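Local structure of SA0254 protein (Staphylococcus aureus subsp. aureus, 2OOI) at residues D60-I65 and Y151-F156; P126-H131 and I147-R152. The protein is of unknown function but carries a UTRA domain, the fold that in GntR-type bacterial transcription regulators commonly binds a small-molecule effector. All coordinates share one frame; numbering follows the deposited sequence.

Contact 1: residues D60-I65 and Y151-F156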
# COMPACT_ATOMS: atom_id res chain seq x y z
N ASP B 60 12.11 0.83 19.23
CA ASP B 60 11.27 1.07 20.42
C ASP B 60 9.93 1.77 20.11
O ASP B 60 9.10 1.91 21.03
CB ASP B 60 12.03 1.86 21.48
CG ASP B 60 13.38 1.25 21.79
OD1 ASP B 60 13.39 0.07 22.24
OD2 ASP B 60 14.41 1.93 21.60
N ASP B 61 9.72 2.20 18.86
CA ASP B 61 8.40 2.60 18.42
C ASP B 61 7.58 1.39 17.95
O ASP B 61 8.02 0.66 17.06
CB ASP B 61 8.49 3.63 17.29
CG ASP B 61 9.02 4.96 17.76
OD1 ASP B 61 9.35 5.09 18.96
OD2 ASP B 61 9.10 5.87 16.92
N VAL B 62 6.38 1.21 18.51
CA VAL B 62 5.51 0.11 18.10
C VAL B 62 5.04 0.29 16.64
O VAL B 62 4.52 1.34 16.28
CB VAL B 62 4.31 -0.07 19.06
CG1 VAL B 62 3.29 1.06 18.90
CG2 VAL B 62 3.67 -1.42 18.86
N LEU B 63 5.24 -0.74 15.81
CA LEU B 63 4.97 -0.64 14.39
C LEU B 63 3.65 -1.31 14.05
O LEU B 63 2.82 -0.73 13.35
CB LEU B 63 6.11 -1.28 13.60
CG LEU B 63 5.98 -1.24 12.07
CD1 LEU B 63 6.05 0.21 11.53
CD2 LEU B 63 7.02 -2.19 11.40
N CYS B 64 3.46 -2.53 14.54
CA CYS B 64 2.28 -3.32 14.17
C CYS B 64 2.07 -4.55 15.03
O CYS B 64 3.00 -5.03 15.68
CB CYS B 64 2.44 -3.82 12.75
SG CYS B 64 3.98 -4.71 12.58
N ILE B 65 0.84 -5.05 15.00
CA ILE B 65 0.50 -6.35 15.55
C ILE B 65 0.46 -7.32 14.38
O ILE B 65 -0.12 -7.00 13.36
CB ILE B 65 -0.88 -6.37 16.23
CG1 ILE B 65 -1.10 -5.10 17.07
CG2 ILE B 65 -1.04 -7.60 17.08
CD1 ILE B 65 -2.58 -4.69 17.21
N TYR B 151 -0.77 3.74 12.66
CA TYR B 151 -0.93 4.64 11.53
C TYR B 151 0.08 5.78 11.43
O TYR B 151 0.30 6.29 10.33
CB TYR B 151 -2.35 5.16 11.42
CG TYR B 151 -2.66 6.35 12.27
CD1 TYR B 151 -2.73 7.61 11.72
CD2 TYR B 151 -2.91 6.21 13.64
CE1 TYR B 151 -3.01 8.70 12.50
CE2 TYR B 151 -3.20 7.29 14.41
CZ TYR B 151 -3.25 8.53 13.84
OH TYR B 151 -3.54 9.63 14.60
N ARG B 152 0.64 6.21 12.55
CA ARG B 152 1.67 7.25 12.56
C ARG B 152 3.07 6.70 12.29
O ARG B 152 3.84 7.30 11.56
CB ARG B 152 1.70 8.02 13.89
CG ARG B 152 0.48 8.88 14.16
CD ARG B 152 0.55 9.62 15.54
NE ARG B 152 -0.67 10.41 15.75
CZ ARG B 152 -1.00 11.12 16.85
NH1 ARG B 152 -0.16 11.26 17.91
NH2 ARG B 152 -2.18 11.74 16.89
N HIS B 153 3.38 5.54 12.85
CA HIS B 153 4.72 5.03 12.81
C HIS B 153 5.02 4.31 11.51
O HIS B 153 6.18 4.08 11.21
CB HIS B 153 4.97 4.07 13.98
CG HIS B 153 4.99 4.73 15.33
ND1 HIS B 153 4.97 4.02 16.51
CD2 HIS B 153 4.95 6.04 15.69
CE1 HIS B 153 4.95 4.86 17.53
NE2 HIS B 153 4.94 6.09 17.06
N ALA B 154 3.99 3.94 10.74
CA ALA B 154 4.17 3.16 9.50
C ALA B 154 3.96 4.05 8.28
O ALA B 154 2.90 4.66 8.12
CB ALA B 154 3.19 1.98 9.45
N GLN B 155 4.99 4.13 7.44
CA GLN B 155 5.00 5.01 6.26
C GLN B 155 5.62 4.21 5.11
O GLN B 155 6.71 3.72 5.23
CB GLN B 155 5.81 6.28 6.56
CG GLN B 155 5.41 7.06 7.87
CD GLN B 155 4.31 8.13 7.65
OE1 GLN B 155 4.44 9.03 6.81
NE2 GLN B 155 3.23 8.02 8.43
N PHE B 156 4.90 4.07 4.00
CA PHE B 156 5.21 3.01 3.03
C PHE B 156 5.81 3.55 1.73
O PHE B 156 5.75 4.76 1.46
CB PHE B 156 3.94 2.20 2.74
CG PHE B 156 3.35 1.55 3.97
CD1 PHE B 156 2.46 2.24 4.78
CD2 PHE B 156 3.70 0.26 4.31
CE1 PHE B 156 1.93 1.66 5.91
CE2 PHE B 156 3.16 -0.34 5.45
CZ PHE B 156 2.28 0.36 6.25

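Contact 2: residues P126-H131 and I147-R152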
# COMPACT_ATOMS: atom_id res chain seq x y z
N PRO B 126 -7.35 5.39 13.15
CA PRO B 126 -7.06 4.68 11.92
C PRO B 126 -5.93 3.64 12.01
O PRO B 126 -5.04 3.74 12.87
CB PRO B 126 -6.64 5.80 10.96
CG PRO B 126 -7.09 7.08 11.58
CD PRO B 126 -7.05 6.82 13.05
N CYS B 127 -5.99 2.65 11.11
CA CYS B 127 -4.89 1.69 10.94
C CYS B 127 -4.82 1.24 9.48
O CYS B 127 -5.69 1.62 8.70
CB CYS B 127 -5.10 0.46 11.84
SG CYS B 127 -6.73 -0.34 11.59
N LEU B 128 -3.78 0.48 9.14
CA LEU B 128 -3.72 -0.29 7.90
C LEU B 128 -3.87 -1.75 8.27
O LEU B 128 -3.11 -2.25 9.10
CB LEU B 128 -2.38 -0.09 7.18
CG LEU B 128 -2.30 -0.53 5.70
CD1 LEU B 128 -3.21 0.34 4.86
CD2 LEU B 128 -0.89 -0.48 5.13
N ARG B 129 -4.84 -2.42 7.67
CA ARG B 129 -4.99 -3.88 7.79
C ARG B 129 -4.39 -4.46 6.51
O ARG B 129 -4.86 -4.18 5.41
CB ARG B 129 -6.44 -4.34 7.97
CG ARG B 129 -7.34 -3.34 8.65
CD ARG B 129 -8.58 -3.94 9.30
NE ARG B 129 -8.16 -4.43 10.60
CZ ARG B 129 -8.53 -3.98 11.80
NH1 ARG B 129 -9.44 -3.04 12.00
NH2 ARG B 129 -7.97 -4.53 12.84
N TYR B 130 -3.35 -5.26 6.68
CA TYR B 130 -2.51 -5.74 5.60
C TYR B 130 -2.48 -7.26 5.70
O TYR B 130 -2.37 -7.80 6.80
CB TYR B 130 -1.15 -5.13 5.83
CG TYR B 130 0.01 -5.48 4.95
CD1 TYR B 130 0.50 -4.57 4.00
CD2 TYR B 130 0.71 -6.69 5.13
CE1 TYR B 130 1.62 -4.87 3.23
CE2 TYR B 130 1.84 -6.99 4.37
CZ TYR B 130 2.29 -6.08 3.43
OH TYR B 130 3.41 -6.39 2.68
N HIS B 131 -2.66 -7.96 4.59
CA HIS B 131 -2.67 -9.43 4.59
C HIS B 131 -1.66 -9.90 3.58
O HIS B 131 -1.60 -9.38 2.49
CB HIS B 131 -4.03 -10.03 4.23
CG HIS B 131 -4.05 -11.53 4.33
ND1 HIS B 131 -4.47 -12.19 5.47
CD2 HIS B 131 -3.61 -12.49 3.48
CE1 HIS B 131 -4.33 -13.49 5.29
NE2 HIS B 131 -3.80 -13.70 4.10
N ILE B 147 -1.54 -8.25 9.39
CA ILE B 147 -0.83 -7.24 10.15
C ILE B 147 -1.74 -6.05 10.35
O ILE B 147 -2.41 -5.63 9.41
CB ILE B 147 0.40 -6.83 9.40
CG1 ILE B 147 1.23 -8.08 9.07
CG2 ILE B 147 1.20 -5.81 10.20
CD1 ILE B 147 2.61 -7.79 8.51
N VAL B 148 -1.81 -5.53 11.57
CA VAL B 148 -2.45 -4.21 11.75
C VAL B 148 -1.38 -3.19 12.15
O VAL B 148 -0.70 -3.34 13.15
CB VAL B 148 -3.78 -4.27 12.58
CG1 VAL B 148 -4.31 -2.91 12.80
CG2 VAL B 148 -4.80 -5.17 12.00
N PHE B 149 -1.21 -2.18 11.30
CA PHE B 149 -0.17 -1.18 11.45
C PHE B 149 -0.59 0.02 12.28
O PHE B 149 -1.73 0.49 12.22
CB PHE B 149 0.28 -0.68 10.08
CG PHE B 149 1.13 -1.65 9.31
CD1 PHE B 149 0.58 -2.48 8.35
CD2 PHE B 149 2.50 -1.72 9.53
CE1 PHE B 149 1.38 -3.37 7.64
CE2 PHE B 149 3.30 -2.60 8.83
CZ PHE B 149 2.73 -3.42 7.87
N HIS B 150 0.36 0.51 13.06
CA HIS B 150 0.26 1.80 13.75
C HIS B 150 0.25 2.90 12.69
O HIS B 150 1.18 2.99 11.90
CB HIS B 150 1.48 1.96 14.66
CG HIS B 150 1.41 3.16 15.54
ND1 HIS B 150 1.23 3.07 16.91
CD2 HIS B 150 1.45 4.49 15.25
CE1 HIS B 150 1.19 4.29 17.42
NE2 HIS B 150 1.31 5.17 16.43
N TYR B 151 -0.77 3.74 12.66
CA TYR B 151 -0.93 4.64 11.53
C TYR B 151 0.08 5.78 11.43
O TYR B 151 0.30 6.29 10.33
CB TYR B 151 -2.35 5.16 11.42
CG TYR B 151 -2.66 6.35 12.27
CD1 TYR B 151 -2.73 7.61 11.72
CD2 TYR B 151 -2.91 6.21 13.64
CE1 TYR B 151 -3.01 8.70 12.50
CE2 TYR B 151 -3.20 7.29 14.41
CZ TYR B 151 -3.25 8.53 13.84
OH TYR B 151 -3.54 9.63 14.60
N ARG B 152 0.64 6.21 12.55
CA ARG B 152 1.67 7.25 12.56
C ARG B 152 3.07 6.70 12.29
O ARG B 152 3.84 7.30 11.56
CB ARG B 152 1.70 8.02 13.89
CG ARG B 152 0.48 8.88 14.16
CD ARG B 152 0.55 9.62 15.54
NE ARG B 152 -0.67 10.41 15.75
CZ ARG B 152 -1.00 11.12 16.85
NH1 ARG B 152 -0.16 11.26 17.91
NH2 ARG B 152 -2.18 11.74 16.89
O HOH W 1 -2.96 2.48 13.83

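Contact 1: residues D60-I65 and Y151-F156
His153 reaches across to the start of strand 61-71 and ties the loop that follows strand 141-150 to it through a side chain. Its ND1 donates to the backbone carbonyl of Val62, with 2.7 Å between ND1 and Val62 O and an N-H...O angle of 159°. The acceptor lies close to the plane of the imidazole, but seen from the carbonyl the donor is tilted out of the peptide plane. The torsion about the first bond, chi1 -68°, sets CG opposite the carbonyl carbon of His153 and brings the ring alongside the strand, its ND1 edge toward Val62 O. With ND1 anchored, one face of the ring receives Asp61 in a CH-pi contact: CB sits 3.9 Å from the ring centroid, displaced toward the ND1 and CE1 side. The Asp61 carboxylate continues over the same ring, its plane only 23° from that of the imidazole, and its OD2 stands 4.2 Å from His153 NE2. That is too far for a direct bond, though the acid may still favour a protonated imidazole. His150 stacks on the His153 ring as well. Val62 contributes mainly its carbonyl; its side chain packs against Leu55 and Phe57 of strand 49-58.

Deeper in, the contact turns apolar. Leu63 extends CG anti to its backbone N, which carries CD1 to within 4.0 Å of Ala154 CB, and Ile3 touches both residues. Gln155 NE2 returns a weak bond to Arg152 O within the loop, while its OE1 is held by Asn107 of the second subunit. Leu63 and Cys64 both face Arg56 of strand 49-58, a classic beta bulge, and the loop packs against this bulged start of strand 61-71 in the antiparallel sheet of the UTRA domain.

Contact 2: residues P126-H131 and I147-R152
The beta hairpin of strands 126-136 and 141-150 forms part of the antiparallel UTRA sheet, and this contact joins the beginning of its first strand to the end of its second. Tyr130 and Ile147 make a hydrogen-bonded pair, N to O in both directions: Tyr130 N lies 2.9 Å from Ile147 O, and Ile147 N lies 2.8 Å from Tyr130 O. Phe149 N adds a third bond, to Leu128 O.

On the face carrying Leu128, Tyr130, Ile147 and Phe149, the side chains interlock. Phe149 turns its edge to the face of Tyr130, the ring planes 84° apart and the centroids separated by 5.5 Å; its CE1 comes within 3.6 Å of Tyr130 CB. Ile147 CG2 lies over one face of the Phe149 ring, toward its rim, Ile147 CD1 touches Tyr130 CD2, and Leu128 lies alongside Phe149, CB beside CB. The other face bears Arg129 and Val148. Here Val148 CG1, anti to the backbone N (chi1 176°), packs on Cys127, while CG2 meets the Arg129 guanidinium obliquely. Cys127 SG lies over one face of that guanidinium, whose NH2 forms a salt bridge with Glu115.

Past Phe149 the direct backbone bonds stop, although the chains stay close. Pro126 CD sits over the centre of the Tyr151 ring, 4.1 Å from its centroid and 11° off the normal, in a CH-pi contact. Water 1 fills in for direct bonding, donating to Pro126 O at 2.6 Å and to Phe149 O, and accepting a weak bond from Tyr151 N. The chemistry thus implies a hairpin held by backbone bonds and an aromatic face at one end, with water bridging the main chains where direct pairing gives out.

How the contacts relate
Both contacts are largely buried and meet on strand 141-150, which runs between 61-71 and 126-136 in the same sheet. Bonds from Leu63 O to His150 N and from Ile65 O to Val148 N probably join them directly, and Cys64 packs on Ile147. Contact 2 is the more enclosed: eight of its nine touching residues are buried, and main-chain bonds between the two strands support two side-chain faces. Contact 1 buries less than half as much surface, includes exposed Asp61, and depends on one imidazole-to-carbonyl bond from a loop. Tyr151 and Arg152 lie in both, where the strand gives way to that loop, and each contact also touches the second subunit.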